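PDB 3AGD: salt-tolerant glutaminase from Micrococcus luteus, which probably catalyses the hydrolysis of L-glutamine to L-glutamate and ammonium. Local coordinates for residues K132-R137 against L180-E185; E158-V163 against G190-C195. All coordinates share one frame; numbering follows the deposited sequence.

In the fold
All four segments lie in the glutaminase family region, and the chain visits them in alternation. Leaving helix 131-146, which supplies 132-137, it passes along helix 154-161, whose later part begins segment 158-163, runs through helix 165-176 to the loop at 180-183, and then follows helix 184-195 from its first turn to its last. Contact 1 closes the loop from 132-137 to 180-185; contact 2 closes that from 158-163 to 190-195, so the two cross rather than nest. Contact 1 holds the loop that leads into helix 184-195, contact 2 its last turns. The contacts also touch directly, through Glu185 against Met161 and Leu135 against Ala193, their centres about 13 Å apart.

Contact 1: residues K132-R137 against L180-E185; sequences KERLDR and LQDSAE
A long salt bridge between Arg134, in the first turn of helix 131-146, and Asp182, in the loop that leads into helix 184-195, joins two elements of the helical part of the glutaminase region. Arg134 NH2 stands 3.7 Å from Asp182 OD1, and the two side chains approach from opposite directions. The carboxylate oxygen meets the edge of the guanidinium near its plane, but the carboxylate is turned 41° against that plane, so the pair does not form the coplanar two-pronged arrangement of a close arginine-carboxylate bridge. The backbones remain far apart, with 12.0 Å between Arg134 CA and Asp182 CA, and the arginine spans rather more than half of this distance. Its chain leaves the helix beside its own backbone N and bends at chi2 (-144°) on the way to the loop.

Each charged group has a stronger partner. Arg134 NH1 donates to the carbonyl oxygen of Gly126, while Asp182 OD1 accepts from Gln122 NE2; these bonds probably fix the two groups, leaving the bridge a mainly electrostatic supplement across a small interface. One residue further on, Ser183 is the N-cap of helix 184-195, its OG bonded to the backbone N of Glu186.

Gln122 of helix 114-123 serves both partners, packing against Arg134 as well as bonding Asp182 OD1, and Arg134 also rests on His121 of that helix. Helix 165-176 receives Leu180 and Ala184, while Leu135 leans on Trp154 of helix 154-161.

Contact 2: residues E158-V163 against G190-C195; sequences ESEMAV and GYVAQC
Val192 sets its two methyl groups against two consecutive residues, Glu160 and Met161. CG1 packs on the aliphatic part of Glu160, 3.7 Å from Glu160 CG, and CG2 meets the sulfur of Met161, with Met161 SD 3.8 Å away. Met161 reaches it through a chain folded at chi2 (-64°) and chi3 (-80°), whereas Glu160 carries CG anti to its backbone N (chi1 167°) and runs on extended, taking the carboxylate past the methyl group.

One water then bridges the helices where the side chains do not bond directly. It donates to Glu160 OE1 at 2.7 Å and to Val192 O at 2.9 Å, tying the carboxylate to the backbone near the end of helix 184-195. Tyr27 OH adds a weak hydrogen bond to the same OE1. Behind the first shell, Ser164 OG bonds to Glu160 O, and Met161 also rests on Glu185 and Ala189. Within helix 184-195, Cys195 SG lies 3.5 Å above one face of the Tyr191 ring, offset toward its rim, while Tyr191 packs on Asn114 and Lys67.

Glu160, Tyr191 and Cys195 are L-glutamate-binding residues of this enzyme, though the site holds no glutamate here, so this helix pair forms part of the glutamate pocket. Tyr191 beside Lys67 is consistent with the SxxK-type active site, with Ser64, of the beta-lactamase clan to which glutaminases belong.

Contact 1: residues K132-R137 against L180-E185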
ATOM      1  N   LYS A 132      -9.397  23.868 -27.240  1.00 21.98           N
ATOM      2  CA  LYS A 132      -8.860  24.852 -26.296  1.00 23.25           C
ATOM      3  C   LYS A 132      -9.272  24.594 -24.859  1.00 21.63           C
ATOM      4  O   LYS A 132      -8.468  24.754 -23.943  1.00 23.16           O
ATOM      5  CB  LYS A 132      -9.308  26.270 -26.651  1.00 25.49           C
ATOM      6  CG  LYS A 132      -8.710  27.317 -25.729  1.00 29.27           C
ATOM      7  CD  LYS A 132      -7.771  28.201 -26.522  1.00 40.27           C
ATOM      8  CE  LYS A 132      -6.880  29.077 -25.644  1.00 42.70           C
ATOM      9  NZ  LYS A 132      -7.325  29.222 -24.225  1.00 41.86           N
ATOM     10  N   GLU A 133     -10.535  24.230 -24.662  1.00 20.90           N
ATOM     11  CA  GLU A 133     -11.032  23.957 -23.322  1.00 23.08           C
ATOM     12  C   GLU A 133     -10.341  22.724 -22.752  1.00 24.29           C
ATOM     13  O   GLU A 133     -10.053  22.661 -21.557  1.00 25.19           O
ATOM     14  CB  GLU A 133     -12.544  23.716 -23.336  1.00 23.92           C
ATOM     15  CG  GLU A 133     -13.380  24.874 -23.842  1.00 23.94           C
ATOM     16  CD  GLU A 133     -14.864  24.567 -23.788  1.00 27.81           C
ATOM     17  OE1 GLU A 133     -15.538  25.004 -22.836  1.00 34.11           O
ATOM     18  OE2 GLU A 133     -15.358  23.869 -24.692  1.00 28.19           O
ATOM     19  N   ARG A 134     -10.081  21.737 -23.603  1.00 23.50           N
ATOM     20  CA  ARG A 134      -9.424  20.524 -23.139  1.00 22.76           C
ATOM     21  C   ARG A 134      -7.982  20.805 -22.720  1.00 20.97           C
ATOM     22  O   ARG A 134      -7.521  20.294 -21.699  1.00 17.57           O
ATOM     23  CB  ARG A 134      -9.462  19.437 -24.216  1.00 20.63           C
ATOM     24  CG  ARG A 134     -10.868  18.922 -24.538  1.00 23.79           C
ATOM     25  CD  ARG A 134     -10.824  17.427 -24.828  1.00 29.58           C
ATOM     26  NE  ARG A 134     -11.869  16.956 -25.739  1.00 31.99           N
ATOM     27  CZ  ARG A 134     -13.172  17.008 -25.500  1.00 27.91           C
ATOM     28  NH1 ARG A 134     -13.624  17.521 -24.372  1.00 36.64           N
ATOM     29  NH2 ARG A 134     -14.028  16.529 -26.390  1.00 21.69           N
ATOM     30  N   LEU A 135      -7.275  21.628 -23.489  1.00 22.22           N
ATOM     31  CA  LEU A 135      -5.895  21.954 -23.143  1.00 21.10           C
ATOM     32  C   LEU A 135      -5.907  22.750 -21.843  1.00 19.90           C
ATOM     33  O   LEU A 135      -5.131  22.465 -20.932  1.00 21.43           O
ATOM     34  CB  LEU A 135      -5.224  22.783 -24.244  1.00 23.76           C
ATOM     35  CG  LEU A 135      -3.714  22.568 -24.422  1.00 29.33           C
ATOM     36  CD1 LEU A 135      -3.137  23.718 -25.225  1.00 26.85           C
ATOM     37  CD2 LEU A 135      -3.014  22.467 -23.077  1.00 33.39           C
ATOM     38  N   ASP A 136      -6.786  23.747 -21.754  1.00 18.00           N
ATOM     39  CA  ASP A 136      -6.876  24.547 -20.537  1.00 19.66           C
ATOM     40  C   ASP A 136      -7.113  23.640 -19.333  1.00 19.74           C
ATOM     41  O   ASP A 136      -6.535  23.845 -18.274  1.00 21.77           O
ATOM     42  CB  ASP A 136      -8.017  25.576 -20.618  1.00 24.17           C
ATOM     43  CG  ASP A 136      -7.707  26.736 -21.560  1.00 28.89           C
ATOM     44  OD1 ASP A 136      -6.517  26.973 -21.860  1.00 31.82           O
ATOM     45  OD2 ASP A 136      -8.662  27.424 -21.988  1.00 27.81           O
ATOM     46  N   ARG A 137      -7.963  22.632 -19.498  1.00 20.62           N
ATOM     47  CA  ARG A 137      -8.266  21.712 -18.405  1.00 18.21           C
ATOM     48  C   ARG A 137      -7.031  20.907 -17.981  1.00 16.32           C
ATOM     49  O   ARG A 137      -6.786  20.710 -16.788  1.00 17.68           O
ATOM     50  CB  ARG A 137      -9.402  20.769 -18.814  1.00 18.79           C
ATOM     51  CG  ARG A 137      -9.811  19.759 -17.734  1.00 19.93           C
ATOM     52  CD  ARG A 137     -10.163  20.443 -16.425  1.00 20.60           C
ATOM     53  NE  ARG A 137     -10.710  19.503 -15.452  1.00 22.42           N
ATOM     54  CZ  ARG A 137     -10.501  19.579 -14.142  1.00 23.43           C
ATOM     55  NH1 ARG A 137     -11.043  18.683 -13.328  1.00 24.23           N
ATOM     56  NH2 ARG A 137      -9.736  20.541 -13.646  1.00 22.68           N
ATOM     57  N   LEU A 180     -11.840   7.580 -30.098  1.00 23.32           N
ATOM     58  CA  LEU A 180     -11.674   9.018 -30.280  1.00 21.07           C
ATOM     59  C   LEU A 180     -12.745   9.505 -31.249  1.00 24.54           C
ATOM     60  O   LEU A 180     -13.079   8.814 -32.212  1.00 26.25           O
ATOM     61  CB  LEU A 180     -10.299   9.344 -30.859  1.00 17.95           C
ATOM     62  CG  LEU A 180      -9.066   9.045 -30.011  1.00 20.76           C
ATOM     63  CD1 LEU A 180      -7.829   9.559 -30.731  1.00 20.95           C
ATOM     64  CD2 LEU A 180      -9.200   9.709 -28.658  1.00 23.25           C
ATOM     65  N   GLN A 181     -13.276  10.698 -31.004  1.00 22.91           N
ATOM     66  CA  GLN A 181     -14.311  11.245 -31.869  1.00 23.72           C
ATOM     67  C   GLN A 181     -13.770  12.361 -32.755  1.00 23.24           C
ATOM     68  O   GLN A 181     -14.086  12.426 -33.942  1.00 22.80           O
ATOM     69  CB  GLN A 181     -15.482  11.755 -31.024  1.00 25.23           C
ATOM     70  CG  GLN A 181     -16.175  10.670 -30.200  1.00 21.49           C
ATOM     71  CD  GLN A 181     -15.271  10.053 -29.136  1.00 26.35           C
ATOM     72  OE1 GLN A 181     -14.967   8.856 -29.174  1.00 32.96           O
ATOM     73  NE2 GLN A 181     -14.844  10.867 -28.177  1.00 18.90           N
ATOM     74  N   ASP A 182     -12.950  13.236 -32.180  1.00 21.09           N
ATOM     75  CA  ASP A 182     -12.371  14.335 -32.940  1.00 21.77           C
ATOM     76  C   ASP A 182     -11.190  13.852 -33.778  1.00 23.27           C
ATOM     77  O   ASP A 182     -10.788  12.696 -33.680  1.00 23.98           O
ATOM     78  CB  ASP A 182     -11.968  15.457 -31.990  1.00 22.21           C
ATOM     79  CG  ASP A 182     -13.166  16.027 -31.248  1.00 25.21           C
ATOM     80  OD1 ASP A 182     -13.197  15.967 -30.001  1.00 19.68           O
ATOM     81  OD2 ASP A 182     -14.093  16.524 -31.923  1.00 26.70           O
ATOM     82  N   SER A 183     -10.638  14.728 -34.609  1.00 21.71           N
ATOM     83  CA  SER A 183      -9.536  14.328 -35.478  1.00 23.68           C
ATOM     84  C   SER A 183      -8.293  13.887 -34.729  1.00 22.97           C
ATOM     85  O   SER A 183      -8.048  14.306 -33.596  1.00 21.17           O
ATOM     86  CB  SER A 183      -9.164  15.459 -36.440  1.00 21.48           C
ATOM     87  OG  SER A 183      -8.545  16.526 -35.747  1.00 27.30           O
ATOM     88  N   ALA A 184      -7.511  13.033 -35.382  1.00 24.03           N
ATOM     89  CA  ALA A 184      -6.274  12.519 -34.815  1.00 24.33           C
ATOM     90  C   ALA A 184      -5.345  13.693 -34.526  1.00 24.64           C
ATOM     91  O   ALA A 184      -4.685  13.747 -33.486  1.00 25.41           O
ATOM     92  CB  ALA A 184      -5.617  11.555 -35.800  1.00 20.11           C
ATOM     93  N   GLU A 185      -5.311  14.638 -35.459  1.00 23.02           N
ATOM     94  CA  GLU A 185      -4.472  15.819 -35.335  1.00 25.38           C
ATOM     95  C   GLU A 185      -4.812  16.667 -34.102  1.00 21.16           C
ATOM     96  O   GLU A 185      -3.915  17.156 -33.411  1.00 23.38           O
ATOM     97  CB  GLU A 185      -4.595  16.668 -36.605  1.00 30.16           C
ATOM     98  CG  GLU A 185      -3.767  17.936 -36.589  1.00 46.48           C
ATOM     99  CD  GLU A 185      -2.275  17.665 -36.628  1.00 55.81           C
ATOM    100  OE1 GLU A 185      -1.493  18.634 -36.513  1.00 61.96           O
ATOM    101  OE2 GLU A 185      -1.886  16.486 -36.780  1.00 54.52           O
TER

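Contact 2: residues E158-V163 against G190-C195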
ATOM      1  N   GLU A 158       6.148  22.730 -30.623  1.00 29.32           N
ATOM      2  CA  GLU A 158       6.340  22.826 -32.067  1.00 29.63           C
ATOM      3  C   GLU A 158       7.330  21.766 -32.526  1.00 25.16           C
ATOM      4  O   GLU A 158       7.093  21.055 -33.494  1.00 23.90           O
ATOM      5  CB  GLU A 158       6.863  24.213 -32.456  1.00 35.98           C
ATOM      6  CG  GLU A 158       5.920  25.373 -32.162  1.00 48.94           C
ATOM      7  CD  GLU A 158       4.581  25.258 -32.879  1.00 60.54           C
ATOM      8  OE1 GLU A 158       4.500  24.526 -33.890  1.00 63.08           O
ATOM      9  OE2 GLU A 158       3.610  25.913 -32.437  1.00 63.78           O
ATOM     10  N   SER A 159       8.443  21.662 -31.817  1.00 24.38           N
ATOM     11  CA  SER A 159       9.468  20.687 -32.148  1.00 26.06           C
ATOM     12  C   SER A 159       8.891  19.266 -32.230  1.00 27.82           C
ATOM     13  O   SER A 159       9.088  18.562 -33.220  1.00 26.30           O
ATOM     14  CB  SER A 159      10.578  20.746 -31.099  1.00 29.45           C
ATOM     15  OG  SER A 159      11.627  19.850 -31.405  1.00 37.52           O
ATOM     16  N   GLU A 160       8.169  18.847 -31.196  1.00 28.37           N
ATOM     17  CA  GLU A 160       7.596  17.507 -31.184  1.00 28.35           C
ATOM     18  C   GLU A 160       6.451  17.331 -32.174  1.00 25.92           C
ATOM     19  O   GLU A 160       6.264  16.245 -32.724  1.00 24.39           O
ATOM     20  CB  GLU A 160       7.133  17.136 -29.773  1.00 29.97           C
ATOM     21  CG  GLU A 160       6.251  15.900 -29.728  1.00 30.26           C
ATOM     22  CD  GLU A 160       6.204  15.254 -28.359  1.00 31.75           C
ATOM     23  OE1 GLU A 160       6.437  15.954 -27.349  1.00 30.27           O
ATOM     24  OE2 GLU A 160       5.920  14.041 -28.295  1.00 33.87           O
ATOM     25  N   MET A 161       5.688  18.390 -32.415  1.00 22.87           N
ATOM     26  CA  MET A 161       4.583  18.291 -33.356  1.00 24.78           C
ATOM     27  C   MET A 161       5.072  17.986 -34.770  1.00 25.22           C
ATOM     28  O   MET A 161       4.302  17.524 -35.611  1.00 23.38           O
ATOM     29  CB  MET A 161       3.762  19.580 -33.350  1.00 23.18           C
ATOM     30  CG  MET A 161       2.781  19.674 -32.193  1.00 22.67           C
ATOM     31  SD  MET A 161       1.505  18.381 -32.252  1.00 23.15           S
ATOM     32  CE  MET A 161       0.383  19.086 -33.460  1.00 21.46           C
ATOM     33  N   ALA A 162       6.357  18.231 -35.021  1.00 25.38           N
ATOM     34  CA  ALA A 162       6.945  17.986 -36.337  1.00 24.87           C
ATOM     35  C   ALA A 162       7.308  16.516 -36.541  1.00 24.39           C
ATOM     36  O   ALA A 162       7.539  16.075 -37.667  1.00 25.49           O
ATOM     37  CB  ALA A 162       8.182  18.851 -36.521  1.00 25.52           C
ATOM     38  N   VAL A 163       7.358  15.762 -35.446  1.00 22.49           N
ATOM     39  CA  VAL A 163       7.697  14.344 -35.502  1.00 20.28           C
ATOM     40  C   VAL A 163       6.739  13.523 -34.641  1.00 18.68           C
ATOM     41  O   VAL A 163       7.164  12.793 -33.748  1.00 15.37           O
ATOM     42  CB  VAL A 163       9.154  14.104 -35.017  1.00 25.70           C
ATOM     43  CG1 VAL A 163      10.135  14.685 -36.019  1.00 25.94           C
ATOM     44  CG2 VAL A 163       9.372  14.760 -33.653  1.00 25.21           C
ATOM     45  N   GLY A 190      -3.281  18.276 -28.521  1.00 16.56           N
ATOM     46  CA  GLY A 190      -3.578  18.528 -27.122  1.00 17.42           C
ATOM     47  C   GLY A 190      -2.684  17.714 -26.202  1.00 18.34           C
ATOM     48  O   GLY A 190      -2.210  18.203 -25.178  1.00 20.29           O
ATOM     49  N   TYR A 191      -2.449  16.461 -26.565  1.00 19.25           N
ATOM     50  CA  TYR A 191      -1.601  15.589 -25.765  1.00 17.63           C
ATOM     51  C   TYR A 191      -0.151  16.080 -25.789  1.00 17.90           C
ATOM     52  O   TYR A 191       0.543  16.055 -24.771  1.00 18.64           O
ATOM     53  CB  TYR A 191      -1.681  14.158 -26.296  1.00 18.40           C
ATOM     54  CG  TYR A 191      -0.636  13.230 -25.717  1.00 19.70           C
ATOM     55  CD1 TYR A 191      -0.690  12.829 -24.386  1.00 17.28           C
ATOM     56  CD2 TYR A 191       0.426  12.778 -26.498  1.00 18.23           C
ATOM     57  CE1 TYR A 191       0.290  12.002 -23.844  1.00 16.57           C
ATOM     58  CE2 TYR A 191       1.411  11.954 -25.968  1.00 19.03           C
ATOM     59  CZ  TYR A 191       1.339  11.574 -24.641  1.00 19.08           C
ATOM     60  OH  TYR A 191       2.336  10.793 -24.105  1.00 20.02           O
ATOM     61  N   VAL A 192       0.312  16.529 -26.950  1.00 16.27           N
ATOM     62  CA  VAL A 192       1.678  17.023 -27.049  1.00 15.19           C
ATOM     63  C   VAL A 192       1.848  18.289 -26.212  1.00 13.81           C
ATOM     64  O   VAL A 192       2.866  18.468 -25.543  1.00 16.27           O
ATOM     65  CB  VAL A 192       2.072  17.316 -28.512  1.00 18.89           C
ATOM     66  CG1 VAL A 192       3.450  17.973 -28.561  1.00 20.85           C
ATOM     67  CG2 VAL A 192       2.097  16.011 -29.313  1.00 17.09           C
ATOM     68  N   ALA A 193       0.845  19.160 -26.244  1.00 15.61           N
ATOM     69  CA  ALA A 193       0.885  20.406 -25.483  1.00 16.23           C
ATOM     70  C   ALA A 193       0.891  20.078 -23.993  1.00 15.65           C
ATOM     71  O   ALA A 193       1.579  20.713 -23.199  1.00 16.12           O
ATOM     72  CB  ALA A 193      -0.320  21.254 -25.825  1.00 10.30           C
ATOM     73  N   GLN A 194       0.109  19.072 -23.638  1.00 15.69           N
ATOM     74  CA  GLN A 194      -0.003  18.603 -22.266  1.00 17.33           C
ATOM     75  C   GLN A 194       1.371  18.166 -21.765  1.00 16.58           C
ATOM     76  O   GLN A 194       1.752  18.452 -20.626  1.00 16.36           O
ATOM     77  CB  GLN A 194      -0.991  17.435 -22.243  1.00 22.42           C
ATOM     78  CG  GLN A 194      -0.907  16.484 -21.069  1.00 25.71           C
ATOM     79  CD  GLN A 194      -1.739  15.232 -21.314  1.00 25.72           C
ATOM     80  OE1 GLN A 194      -2.830  15.308 -21.885  1.00 20.54           O
ATOM     81  NE2 GLN A 194      -1.234  14.081 -20.879  1.00 23.32           N
ATOM     82  N   CYS A 195       2.113  17.482 -22.629  1.00 18.48           N
ATOM     83  CA  CYS A 195       3.450  16.990 -22.296  1.00 19.35           C
ATOM     84  C   CYS A 195       4.487  18.105 -22.239  1.00 19.45           C
ATOM     85  O   CYS A 195       5.544  17.949 -21.617  1.00 17.92           O
ATOM     86  CB  CYS A 195       3.905  15.955 -23.327  1.00 19.18           C
ATOM     87  SG  CYS A 195       3.036  14.384 -23.258  1.00 20.74           S
TER
HETATM   88  O   HOH W   1       5.747  17.992 -25.708  1.00 31.70           O